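Side-chain contacts in glutathione S-transferase, N-terminal domain protein (Pseudomonas putida, PDB 4NAX), which binds glutathione disulfide, one molecule per subunit, and probably acts as a glutathione transferase: residues A[133-138]-A[142-147]; A[152-157]-A[199-204]; A[171-176]-A[180-185]. One frame throughout, in Å; residues are numbered along the deposited sequence. Where two conformers were deposited one is given.

Contact 1 (A[133-138]-A[142-147]); sequences VGFFHF and KEYEDK. With FMT (formic acid), chain E.
The chain turns back so sharply after the helix that CA of H137 lies 4.4 Å from CA of K142, and CA of K142 comes close enough to the carbonyl O of F136 (3.3 Å) for a CA-H...O contact. Farther out, the aromatic residues F135, F136 and Y144 form a cluster. F135 turns its edge toward the face of Y144 in an offset edge-to-face pair, with ring planes 78° apart, while the hydroxyl OH of Y144 sits at the rim of F135, 3.5 Å from its CZ. F136 brings CE1 to within 3.9 Å of CD2 of Y144, the two rings meeting obliquely with planes 76° apart. The F135 side chain leaves the helix with CG opposite the backbone N (chi1 -176°), which carries its ring out toward the turn. A leucine in place of Y144 has no ring or hydroxyl to offer, and the edge of F135 and R148 of the second subunit would probably be left without their aromatic partner. K142 suits an exposed turn: its aliphatic part lies along the carbonyls of H137 and F138, and NZ gives O of F138 a weak bond. On another side, K147 NZ donates to O of Y144 (2.8 Å) and, with ND1 of H137 and R150, binds a formic acid molecule, probably from the crystallisation liquor; a water links K147 NZ to O of F136. The turn joins the end of helix 109-137 to helix 148-168, whose P149 and R150 touch F136, and at the dimer interface R148 and R152 of the second subunit make cation-pi contacts with Y144 and F135.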
loop_
_atom_site.group_PDB
_atom_site.type_symbol
_atom_site.label_atom_id
_atom_site.label_comp_id
_atom_site.label_asym_id
_atom_site.label_seq_id
_atom_site.Cartn_x
_atom_site.Cartn_y
_atom_site.Cartn_z
ATOM N N VAL A 133 -9.444 -10.709 8.424
ATOM C CA VAL A 133 -9.884 -12.092 8.599
ATOM C C VAL A 133 -9.154 -12.703 9.803
ATOM O O VAL A 133 -9.762 -13.402 10.611
ATOM C CB VAL A 133 -9.679 -12.943 7.344
ATOM C CG1 VAL A 133 -10.004 -14.410 7.614
ATOM C CG2 VAL A 133 -10.569 -12.400 6.225
ATOM N N GLY A 134 -7.854 -12.441 9.935
ATOM C CA GLY A 134 -7.133 -12.913 11.092
ATOM C C GLY A 134 -7.773 -12.404 12.380
ATOM O O GLY A 134 -7.991 -13.173 13.332
ATOM N N PHE A 135 -8.117 -11.120 12.427
ATOM C CA PHE A 135 -8.728 -10.587 13.641
ATOM C C PHE A 135 -10.045 -11.289 13.979
ATOM O O PHE A 135 -10.280 -11.650 15.138
ATOM C CB PHE A 135 -8.974 -9.082 13.565
ATOM C CG PHE A 135 -9.509 -8.530 14.849
ATOM C CD1 PHE A 135 -8.690 -8.476 15.971
ATOM C CD2 PHE A 135 -10.842 -8.168 14.975
ATOM C CE1 PHE A 135 -9.193 -8.046 17.188
ATOM C CE2 PHE A 135 -11.343 -7.731 16.184
ATOM C CZ PHE A 135 -10.519 -7.668 17.287
ATOM N N PHE A 136 -10.899 -11.470 12.972
ATOM C CA PHE A 136 -12.256 -11.984 13.173
ATOM C C PHE A 136 -12.407 -13.499 13.151
ATOM O O PHE A 136 -13.496 -14.022 13.424
ATOM C CB PHE A 136 -13.235 -11.315 12.199
ATOM C CG PHE A 136 -13.509 -9.872 12.535
ATOM C CD1 PHE A 136 -14.250 -9.548 13.672
ATOM C CD2 PHE A 136 -13.010 -8.841 11.759
ATOM C CE1 PHE A 136 -14.487 -8.240 14.011
ATOM C CE2 PHE A 136 -13.252 -7.518 12.090
ATOM C CZ PHE A 136 -14.001 -7.216 13.215
ATOM N N HIS A 137 -11.315 -14.206 12.861
ATOM C CA HIS A 137 -11.330 -15.672 12.863
ATOM C C HIS A 137 -10.282 -16.328 13.755
ATOM O O HIS A 137 -10.467 -17.461 14.187
ATOM C CB HIS A 137 -11.180 -16.214 11.437
ATOM C CG HIS A 137 -11.283 -17.705 11.354
ATOM N ND1 HIS A 137 -12.410 -18.396 11.740
ATOM C CD2 HIS A 137 -10.387 -18.639 10.961
ATOM C CE1 HIS A 137 -12.210 -19.688 11.570
ATOM N NE2 HIS A 137 -10.991 -19.862 11.098
ATOM N N PHE A 138 -9.193 -15.622 14.028
ATOM C CA PHE A 138 -8.069 -16.187 14.772
ATOM C C PHE A 138 -7.754 -15.439 16.074
ATOM O O PHE A 138 -7.402 -16.063 17.077
ATOM C CB PHE A 138 -6.845 -16.270 13.833
ATOM C CG PHE A 138 -5.649 -16.953 14.437
ATOM C CD1 PHE A 138 -5.612 -18.335 14.568
ATOM C CD2 PHE A 138 -4.561 -16.213 14.858
ATOM C CE1 PHE A 138 -4.506 -18.957 15.135
ATOM C CE2 PHE A 138 -3.451 -16.826 15.411
ATOM C CZ PHE A 138 -3.427 -18.194 15.558
ATOM N N LYS A 142 -12.718 -13.317 16.848
ATOM C CA LYS A 142 -13.313 -14.631 16.617
ATOM C C LYS A 142 -14.419 -14.957 17.620
ATOM O O LYS A 142 -15.312 -15.755 17.332
ATOM C CB LYS A 142 -12.244 -15.722 16.621
ATOM C CG LYS A 142 -11.799 -16.208 17.978
ATOM C CD LYS A 142 -10.697 -17.252 17.819
ATOM C CE LYS A 142 -10.066 -17.634 19.149
ATOM N NZ LYS A 142 -9.217 -16.560 19.741
ATOM N N GLU A 143 -14.365 -14.313 18.780
ATOM C CA GLU A 143 -15.301 -14.562 19.864
ATOM C C GLU A 143 -16.565 -13.728 19.757
ATOM O O GLU A 143 -17.524 -13.948 20.494
ATOM C CB GLU A 143 -14.601 -14.296 21.205
ATOM C CG GLU A 143 -13.402 -15.197 21.461
ATOM C CD GLU A 143 -13.751 -16.678 21.549
ATOM O OE1 GLU A 143 -14.873 -17.011 21.972
ATOM O OE2 GLU A 143 -12.883 -17.504 21.213
ATOM N N TYR A 144 -16.581 -12.762 18.844
ATOM C CA TYR A 144 -17.728 -11.869 18.732
ATOM C C TYR A 144 -18.901 -12.634 18.115
ATOM O O TYR A 144 -18.770 -13.289 17.096
ATOM C CB TYR A 144 -17.422 -10.674 17.850
ATOM C CG TYR A 144 -16.306 -9.732 18.305
ATOM C CD1 TYR A 144 -15.527 -9.959 19.444
ATOM C CD2 TYR A 144 -16.016 -8.614 17.541
ATOM C CE1 TYR A 144 -14.516 -9.078 19.813
ATOM C CE2 TYR A 144 -15.025 -7.730 17.902
ATOM C CZ TYR A 144 -14.263 -7.964 19.032
ATOM O OH TYR A 144 -13.272 -7.056 19.365
ATOM N N GLU A 145 -20.052 -12.556 18.763
ATOM C CA GLU A 145 -21.215 -13.322 18.323
ATOM C C GLU A 145 -21.774 -12.866 16.969
ATOM O O GLU A 145 -22.184 -13.717 16.155
ATOM C CB GLU A 145 -22.294 -13.277 19.406
ATOM C CG GLU A 145 -22.137 -14.366 20.472
ATOM C CD GLU A 145 -21.167 -14.018 21.594
ATOM O OE1 GLU A 145 -21.043 -14.827 22.544
ATOM O OE2 GLU A 145 -20.521 -12.943 21.542
ATOM N N ASP A 146 -21.787 -11.552 16.736
ATOM C CA ASP A 146 -22.252 -10.977 15.468
ATOM C C ASP A 146 -21.164 -11.223 14.434
ATOM O O ASP A 146 -20.067 -10.663 14.532
ATOM C CB ASP A 146 -22.536 -9.474 15.644
ATOM C CG ASP A 146 -22.949 -8.753 14.353
ATOM O OD1 ASP A 146 -23.111 -9.371 13.286
ATOM O OD2 ASP A 146 -23.104 -7.499 14.422
ATOM N N LYS A 147 -21.482 -12.060 13.449
ATOM C CA LYS A 147 -20.525 -12.468 12.418
ATOM C C LYS A 147 -20.578 -11.605 11.148
ATOM O O LYS A 147 -19.865 -11.891 10.187
ATOM C CB LYS A 147 -20.685 -13.958 12.067
ATOM C CG LYS A 147 -20.476 -14.912 13.233
ATOM C CD LYS A 147 -19.142 -14.718 13.947
ATOM C CE LYS A 147 -18.986 -15.725 15.075
ATOM N NZ LYS A 147 -17.718 -15.500 15.816
HETATM C C FMT E . -15.043 -17.021 13.671
HETATM O O1 FMT E . -16.188 -16.635 13.838
HETATM O O2 FMT E . -14.770 -17.633 12.524
HETATM O O HOH W 1 -16.025 -13.101 14.387
#

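Contact 2 (A[152-157]-A[199-204]); sequences RYVNES and RDLVGF. With GDS (oxidized glutathione disulfide), chain F.
V154 and L201 carry the tight part of this contact. The two branches of V154 divide the work: CG1, anti to the backbone N (chi1 168°), rests 3.4 Å from the carbonyl O of L201, while CG2 is left for the leucine methyls and meets CD1 of L201 at 3.6 Å, the side chains crossing at about a right angle. A beta-branched valine suits this spot because it offers two methyls at once from a rigid stem. Packing is thinner toward V202, whose CG1 lies 4.4 Å from CG1 of V154 and just within reach of CB of S157. S157 turns its hydroxyl back to its own helix: OG and N both donate to O of Y153, from opposite faces of the carbonyl plane. D200 and N155 are exposed, and D200 opens a type I turn that closes at G203, where positive phi suits a residue without a side chain. On the far flank, extended R152 holds the alpha-carboxylate of one gamma-glutamyl arm of a glutathione disulfide with two bonds, NH1 to OE7 and NH2 to OE8, each 3.0 Å; the ligand is also hydrogen-bonded by residues of the second subunit, among them S90 and K70. Helix 148-168 is thus covered on one side by the 199-204 loop, which also rests V202 on L192 of helix 180-193 and sends F204 between that helix and helix 208-219.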
loop_
_atom_site.group_PDB
_atom_site.type_symbol
_atom_site.label_atom_id
_atom_site.label_comp_id
_atom_site.label_asym_id
_atom_site.label_seq_id
_atom_site.Cartn_x
_atom_site.Cartn_y
_atom_site.Cartn_z
ATOM N N ARG A 152 -17.921 -9.828 6.217
ATOM C CA ARG A 152 -17.468 -8.728 5.353
ATOM C C ARG A 152 -16.039 -8.971 4.890
ATOM O O ARG A 152 -15.725 -8.878 3.701
ATOM C CB ARG A 152 -17.574 -7.389 6.095
ATOM C CG ARG A 152 -16.914 -6.192 5.428
ATOM C CD ARG A 152 -17.179 -4.902 6.201
ATOM N NE ARG A 152 -16.470 -3.734 5.683
ATOM C CZ ARG A 152 -16.823 -3.002 4.626
ATOM N NH1 ARG A 152 -17.915 -3.293 3.914
ATOM N NH2 ARG A 152 -16.075 -1.950 4.278
ATOM N N TYR A 153 -15.151 -9.271 5.830
ATOM C CA TYR A 153 -13.729 -9.426 5.517
ATOM C C TYR A 153 -13.404 -10.765 4.840
ATOM O O TYR A 153 -12.550 -10.828 3.945
ATOM C CB TYR A 153 -12.846 -9.107 6.750
ATOM C CG TYR A 153 -13.108 -7.673 7.174
ATOM C CD1 TYR A 153 -12.768 -6.625 6.344
ATOM C CD2 TYR A 153 -13.779 -7.378 8.335
ATOM C CE1 TYR A 153 -13.070 -5.323 6.658
ATOM C CE2 TYR A 153 -14.099 -6.075 8.659
ATOM C CZ TYR A 153 -13.750 -5.052 7.821
ATOM O OH TYR A 153 -14.122 -3.772 8.157
ATOM N N VAL A 154 -14.137 -11.814 5.197
ATOM C CA VAL A 154 -14.012 -13.089 4.502
ATOM C C VAL A 154 -14.445 -12.945 3.036
ATOM O O VAL A 154 -13.755 -13.390 2.117
ATOM C CB VAL A 154 -14.824 -14.193 5.201
ATOM C CG1 VAL A 154 -14.954 -15.442 4.339
ATOM C CG2 VAL A 154 -14.160 -14.510 6.527
ATOM N N ASN A 155 -15.612 -12.348 2.806
ATOM C CA ASN A 155 -16.112 -12.174 1.458
ATOM C C ASN A 155 -15.177 -11.303 0.636
ATOM O O ASN A 155 -14.917 -11.590 -0.533
ATOM C CB ASN A 155 -17.529 -11.623 1.486
ATOM C CG ASN A 155 -18.544 -12.682 1.900
ATOM O OD1 ASN A 155 -18.344 -13.876 1.663
ATOM N ND2 ASN A 155 -19.623 -12.256 2.549
ATOM N N GLU A 156 -14.643 -10.245 1.240
ATOM C CA GLU A 156 -13.698 -9.397 0.516
ATOM C C GLU A 156 -12.404 -10.140 0.203
ATOM O O GLU A 156 -11.842 -9.997 -0.888
ATOM C CB GLU A 156 -13.443 -8.106 1.276
ATOM C CG GLU A 156 -12.393 -7.209 0.665
ATOM C CD GLU A 156 -12.696 -6.728 -0.745
ATOM O OE1 GLU A 156 -13.822 -6.926 -1.275
ATOM O OE2 GLU A 156 -11.763 -6.169 -1.353
ATOM N N SER A 157 -11.933 -10.956 1.146
ATOM C CA SER A 157 -10.734 -11.751 0.914
ATOM C C SER A 157 -10.940 -12.773 -0.191
ATOM O O SER A 157 -10.051 -12.996 -1.005
ATOM C CB SER A 157 -10.274 -12.414 2.218
ATOM O OG SER A 157 -9.862 -11.415 3.139
ATOM N N ARG A 199 -8.453 -21.482 5.720
ATOM C CA ARG A 199 -8.501 -22.190 4.448
ATOM C C ARG A 199 -9.941 -22.532 4.005
ATOM O O ARG A 199 -10.357 -22.236 2.876
ATOM C CB ARG A 199 -7.638 -23.439 4.558
ATOM C CG ARG A 199 -7.287 -24.031 3.228
ATOM C CD ARG A 199 -6.579 -25.352 3.378
ATOM N NE ARG A 199 -6.110 -25.706 2.057
ATOM C CZ ARG A 199 -4.885 -25.457 1.623
ATOM N NH1 ARG A 199 -3.993 -24.901 2.433
ATOM N NH2 ARG A 199 -4.551 -25.785 0.387
ATOM N N ASP A 200 -10.709 -23.130 4.909
ATOM C CA ASP A 200 -12.091 -23.485 4.612
ATOM C C ASP A 200 -12.985 -22.238 4.567
ATOM O O ASP A 200 -13.856 -22.105 3.690
ATOM C CB ASP A 200 -12.621 -24.488 5.647
ATOM C CG ASP A 200 -11.948 -25.861 5.553
ATOM O OD1 ASP A 200 -11.220 -26.140 4.571
ATOM O OD2 ASP A 200 -12.157 -26.675 6.479
ATOM N N LEU A 201 -12.756 -21.313 5.495
ATOM C CA LEU A 201 -13.543 -20.077 5.546
ATOM C C LEU A 201 -13.524 -19.309 4.205
ATOM O O LEU A 201 -14.521 -18.744 3.792
ATOM C CB LEU A 201 -13.006 -19.142 6.642
ATOM C CG LEU A 201 -13.798 -18.648 7.840
ATOM C CD1 LEU A 201 -13.044 -17.427 8.366
ATOM C CD2 LEU A 201 -15.242 -18.330 7.489
ATOM N N VAL A 202 -12.369 -19.222 3.561
ATOM C CA VAL A 202 -12.292 -18.505 2.280
ATOM C C VAL A 202 -12.461 -19.402 1.058
ATOM O O VAL A 202 -12.322 -18.933 -0.066
ATOM C CB VAL A 202 -10.994 -17.676 2.138
ATOM C CG1 VAL A 202 -10.853 -16.701 3.307
ATOM C CG2 VAL A 202 -9.770 -18.568 1.987
ATOM N N GLY A 203 -12.770 -20.681 1.268
ATOM C CA GLY A 203 -12.992 -21.605 0.160
ATOM C C GLY A 203 -11.763 -21.700 -0.722
ATOM O O GLY A 203 -11.853 -21.635 -1.946
ATOM N N PHE A 204 -10.602 -21.871 -0.096
ATOM C CA PHE A 204 -9.312 -21.756 -0.788
ATOM C C PHE A 204 -9.138 -22.769 -1.905
ATOM O O PHE A 204 -8.478 -22.496 -2.909
ATOM C CB PHE A 204 -8.144 -21.899 0.204
ATOM C CG PHE A 204 -6.801 -21.544 -0.383
ATOM C CD1 PHE A 204 -6.560 -20.266 -0.879
ATOM C CD2 PHE A 204 -5.769 -22.464 -0.412
ATOM C CE1 PHE A 204 -5.337 -19.935 -1.412
ATOM C CE2 PHE A 204 -4.537 -22.126 -0.932
ATOM C CZ PHE A 204 -4.320 -20.861 -1.440
HETATM N N1 GDS F . -6.141 0.570 -3.420
HETATM C CA1 GDS F . -7.083 1.124 -4.401
HETATM C C1 GDS F . -6.498 2.391 -4.964
HETATM O OE1 GDS F . -6.749 2.714 -6.145
HETATM O OE2 GDS F . -5.766 3.079 -4.229
HETATM C CB1 GDS F . -8.430 1.428 -3.724
HETATM C CG1 GDS F . -9.460 1.885 -4.739
HETATM C CD1 GDS F . -10.859 1.961 -4.169
HETATM O O1 GDS F . -11.110 1.647 -3.006
HETATM N N2 GDS F . -11.781 2.399 -5.026
HETATM C CA2 GDS F . -13.201 2.488 -4.687
HETATM C C2 GDS F . -14.010 1.616 -5.617
HETATM O O2 GDS F . -13.818 1.690 -6.832
HETATM C CB2 GDS F . -13.685 3.933 -4.787
HETATM S SG2 GDS F . -12.827 5.094 -3.739
HETATM N N3 GDS F . -14.947 0.845 -5.079
HETATM C CA3 GDS F . -15.842 0.041 -5.910
HETATM C C3 GDS F . -16.326 -1.203 -5.241
HETATM O OE3 GDS F . -15.920 -1.472 -4.077
HETATM O OE4 GDS F . -17.129 -1.913 -5.893
HETATM N N4 GDS F . -11.230 2.318 -0.131
HETATM C CA4 GDS F . -10.180 1.831 0.750
HETATM C C4 GDS F . -8.773 2.217 0.342
HETATM O OE5 GDS F . -8.614 3.264 -0.306
HETATM O OE6 GDS F . -7.842 1.487 0.741
HETATM C C5 GDS F . -12.436 2.653 0.315
HETATM O O5 GDS F . -12.739 2.597 1.501
HETATM C CA5 GDS F . -13.415 3.153 -0.715
HETATM N N5 GDS F . -14.759 2.686 -0.433
HETATM C CB5 GDS F . -13.390 4.689 -0.732
HETATM S SG5 GDS F . -14.269 5.419 -2.115
HETATM C CA6 GDS F . -16.535 -1.021 -0.570
HETATM C C6 GDS F . -16.993 -1.209 0.861
HETATM O OE7 GDS F . -17.842 -2.087 1.137
HETATM O OE8 GDS F . -16.505 -0.471 1.746
HETATM N N6 GDS F . -16.830 -2.201 -1.365
HETATM C CB6 GDS F . -17.285 0.133 -1.235
HETATM C CG6 GDS F . -16.824 1.509 -0.781
HETATM C CD6 GDS F . -15.382 1.779 -1.176
HETATM O O6 GDS F . -14.840 1.217 -2.131
#

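Contact 3 (A[171-176]-A[180-185]); sequences RQWMAE and IADIAI
The side chains of D182 and W173 cross at about a right angle, with the carboxylate plane turned 56° from the indole, and CE3 of W173 approaches the carboxylate carbon CG of D182 at 3.5 Å. OD1 of D182 accepts the amide N of M174 at 2.9 Å through its syn lone pair, and the bond is nearly straight at 169°. OD2 takes a hydrogen bond from a water at 2.6 Å, and this water accepts one from N of A175, so the acid holds one loop amide directly and the next through the water. D182 reaches them because its CG lies opposite the carbonyl carbon (chi1 -52°), which directs the carboxylate off the start of the helix. An aspartate suits the place as a short acid whose two oxygens meet the amide of M174, the water and the amide of S179. M174 runs past D182 in the opposite direction, its CG only 3.2 Å from OD1. Bends at chi2 and chi3 then bring the thioether end round to I185, CE of M174 lying 4.0 Å from CD1 of I185, while CG packs on the same methyl. A long, flexible thioether suits this path; its CB also touches CB of A181, where a small residue keeps the backbones near. Beyond, M174 packs on L164 and L168 of helix 148-168. At the first turn of helix 180-193, S179 as N-cap accepts the amide of A181 through OG, while D182, three residues on, accepts the S179 amide through OD2. This fits a capping box, and Y178 against I183 fits the hydrophobic staple, the pair known from the glutathione transferase C-terminal domain.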
loop_
_atom_site.group_PDB
_atom_site.type_symbol
_atom_site.label_atom_id
_atom_site.label_comp_id
_atom_site.label_asym_id
_atom_site.label_seq_id
_atom_site.Cartn_x
_atom_site.Cartn_y
_atom_site.Cartn_z
ATOM N N ARG A 171 -0.182 -18.152 -16.303
ATOM C CA ARG A 171 1.019 -17.389 -15.923
ATOM C C ARG A 171 1.778 -18.089 -14.811
ATOM O O ARG A 171 1.186 -18.800 -14.002
ATOM C CB ARG A 171 0.649 -16.039 -15.296
ATOM C CG ARG A 171 -0.215 -15.108 -16.083
ATOM C CD ARG A 171 -0.202 -13.802 -15.345
ATOM N NE ARG A 171 1.102 -13.196 -15.520
ATOM C CZ ARG A 171 1.333 -12.171 -16.330
ATOM N NH1 ARG A 171 0.338 -11.636 -17.036
ATOM N NH2 ARG A 171 2.563 -11.690 -16.454
ATOM N N GLN A 172 3.070 -17.801 -14.724
ATOM C CA GLN A 172 3.861 -18.258 -13.591
ATOM C C GLN A 172 3.806 -17.300 -12.406
ATOM O O GLN A 172 3.786 -17.743 -11.263
ATOM C CB GLN A 172 5.324 -18.465 -14.007
ATOM C CG GLN A 172 5.511 -19.478 -15.120
ATOM C CD GLN A 172 4.823 -20.804 -14.841
ATOM O OE1 GLN A 172 4.042 -21.303 -15.658
ATOM N NE2 GLN A 172 5.121 -21.385 -13.699
ATOM N N TRP A 173 3.793 -15.995 -12.683
ATOM C CA TRP A 173 3.940 -14.969 -11.656
ATOM C C TRP A 173 3.041 -13.774 -11.950
ATOM O O TRP A 173 2.371 -13.710 -12.990
ATOM C CB TRP A 173 5.404 -14.525 -11.520
ATOM C CG TRP A 173 6.369 -15.611 -11.180
ATOM C CD1 TRP A 173 7.368 -16.093 -11.978
ATOM C CD2 TRP A 173 6.481 -16.312 -9.932
ATOM N NE1 TRP A 173 8.062 -17.076 -11.322
ATOM C CE2 TRP A 173 7.548 -17.227 -10.064
ATOM C CE3 TRP A 173 5.761 -16.285 -8.735
ATOM C CZ2 TRP A 173 7.928 -18.092 -9.038
ATOM C CZ3 TRP A 173 6.145 -17.149 -7.699
ATOM C CH2 TRP A 173 7.222 -18.035 -7.862
ATOM N N MET A 174 2.986 -12.829 -11.025
ATOM C CA MET A 174 2.126 -11.661 -11.221
ATOM C C MET A 174 2.498 -10.839 -12.453
ATOM O O MET A 174 1.621 -10.390 -13.215
ATOM C CB MET A 174 2.144 -10.771 -9.979
ATOM C CG MET A 174 1.529 -11.414 -8.741
ATOM S SD MET A 174 -0.182 -11.967 -8.905
ATOM C CE MET A 174 -1.030 -10.403 -9.106
ATOM N N ALA A 175 3.794 -10.613 -12.631
ATOM C CA ALA A 175 4.320 -9.939 -13.808
ATOM C C ALA A 175 5.087 -10.963 -14.648
ATOM O O ALA A 175 5.083 -12.152 -14.338
ATOM C CB ALA A 175 5.199 -8.771 -13.404
ATOM N N GLU A 176 5.707 -10.520 -15.740
ATOM C CA GLU A 176 6.354 -11.457 -16.664
ATOM C C GLU A 176 7.523 -12.211 -16.057
ATOM O O GLU A 176 7.806 -13.344 -16.463
ATOM C CB GLU A 176 6.759 -10.750 -17.964
ATOM C CG GLU A 176 5.526 -10.363 -18.790
ATOM C CD GLU A 176 5.797 -9.510 -20.016
ATOM O OE1 GLU A 176 6.925 -9.007 -20.176
ATOM O OE2 GLU A 176 4.854 -9.322 -20.823
ATOM N N ILE A 180 9.017 -8.405 -6.899
ATOM C CA ILE A 180 8.563 -7.933 -5.601
ATOM C C ILE A 180 7.049 -8.029 -5.403
ATOM O O ILE A 180 6.595 -8.080 -4.250
ATOM C CB ILE A 180 9.058 -6.498 -5.292
ATOM C CG1 ILE A 180 8.585 -5.467 -6.321
ATOM C CG2 ILE A 180 10.569 -6.510 -5.124
ATOM C CD1 ILE A 180 9.005 -4.044 -5.976
ATOM N N ALA A 181 6.251 -8.022 -6.477
ATOM C CA ALA A 181 4.801 -8.213 -6.296
ATOM C C ALA A 181 4.500 -9.612 -5.746
ATOM O O ALA A 181 3.614 -9.773 -4.900
ATOM C CB ALA A 181 4.039 -7.976 -7.595
ATOM N N ASP A 182 5.188 -10.634 -6.248
ATOM C CA ASP A 182 5.005 -11.993 -5.728
ATOM C C ASP A 182 5.448 -12.091 -4.279
ATOM O O ASP A 182 4.780 -12.702 -3.445
ATOM C CB ASP A 182 5.749 -13.007 -6.572
ATOM C CG ASP A 182 5.417 -12.873 -8.040
ATOM O OD1 ASP A 182 4.253 -13.110 -8.414
ATOM O OD2 ASP A 182 6.310 -12.511 -8.816
ATOM N N ILE A 183 6.597 -11.486 -3.996
ATOM C CA ILE A 183 7.147 -11.508 -2.647
ATOM C C ILE A 183 6.198 -10.810 -1.660
ATOM O O ILE A 183 6.065 -11.231 -0.507
ATOM C CB ILE A 183 8.565 -10.907 -2.637
ATOM C CG1 ILE A 183 9.500 -11.838 -3.432
ATOM C CG2 ILE A 183 9.076 -10.710 -1.213
ATOM C CD1 ILE A 183 10.855 -11.234 -3.728
ATOM N N ALA A 184 5.509 -9.771 -2.109
ATOM C CA ALA A 184 4.559 -9.082 -1.241
ATOM C C ALA A 184 3.285 -9.897 -0.999
ATOM O O ALA A 184 2.730 -9.866 0.092
ATOM C CB ALA A 184 4.183 -7.734 -1.847
ATOM N N ILE A 185 2.807 -10.596 -2.028
ATOM C CA ILE A 185 1.504 -11.246 -1.976
ATOM C C ILE A 185 1.512 -12.631 -1.322
ATOM O O ILE A 185 0.685 -12.924 -0.460
ATOM C CB ILE A 185 0.922 -11.342 -3.406
ATOM C CG1 ILE A 185 0.517 -9.956 -3.905
ATOM C CG2 ILE A 185 -0.232 -12.325 -3.473
ATOM C CD1 ILE A 185 0.274 -9.873 -5.392
HETATM O O HOH W 2 5.940 -10.918 -10.835
#

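How the contacts relate
Contacts 1 and 2 adjoin, their centres about 12 Å apart. V133 CG2 lies 3.3 Å from S157 OG, and H137 CG meets L201 CD1 at 3.5 Å, so the end of helix 109-137 packs on both parts of contact 2. Both also touch the second subunit and approach bound glutathione disulfide: R152 bonds to it directly, and the F135 side chain is about 5 Å from one. Contact 3 lies apart, its centre about 21 Å from that of contact 2 and about 30 Å from that of contact 1, with the I185 side chain about 11 Å from a glutathione disulfide. Along the chain it is nested within the loop closed by contact 2.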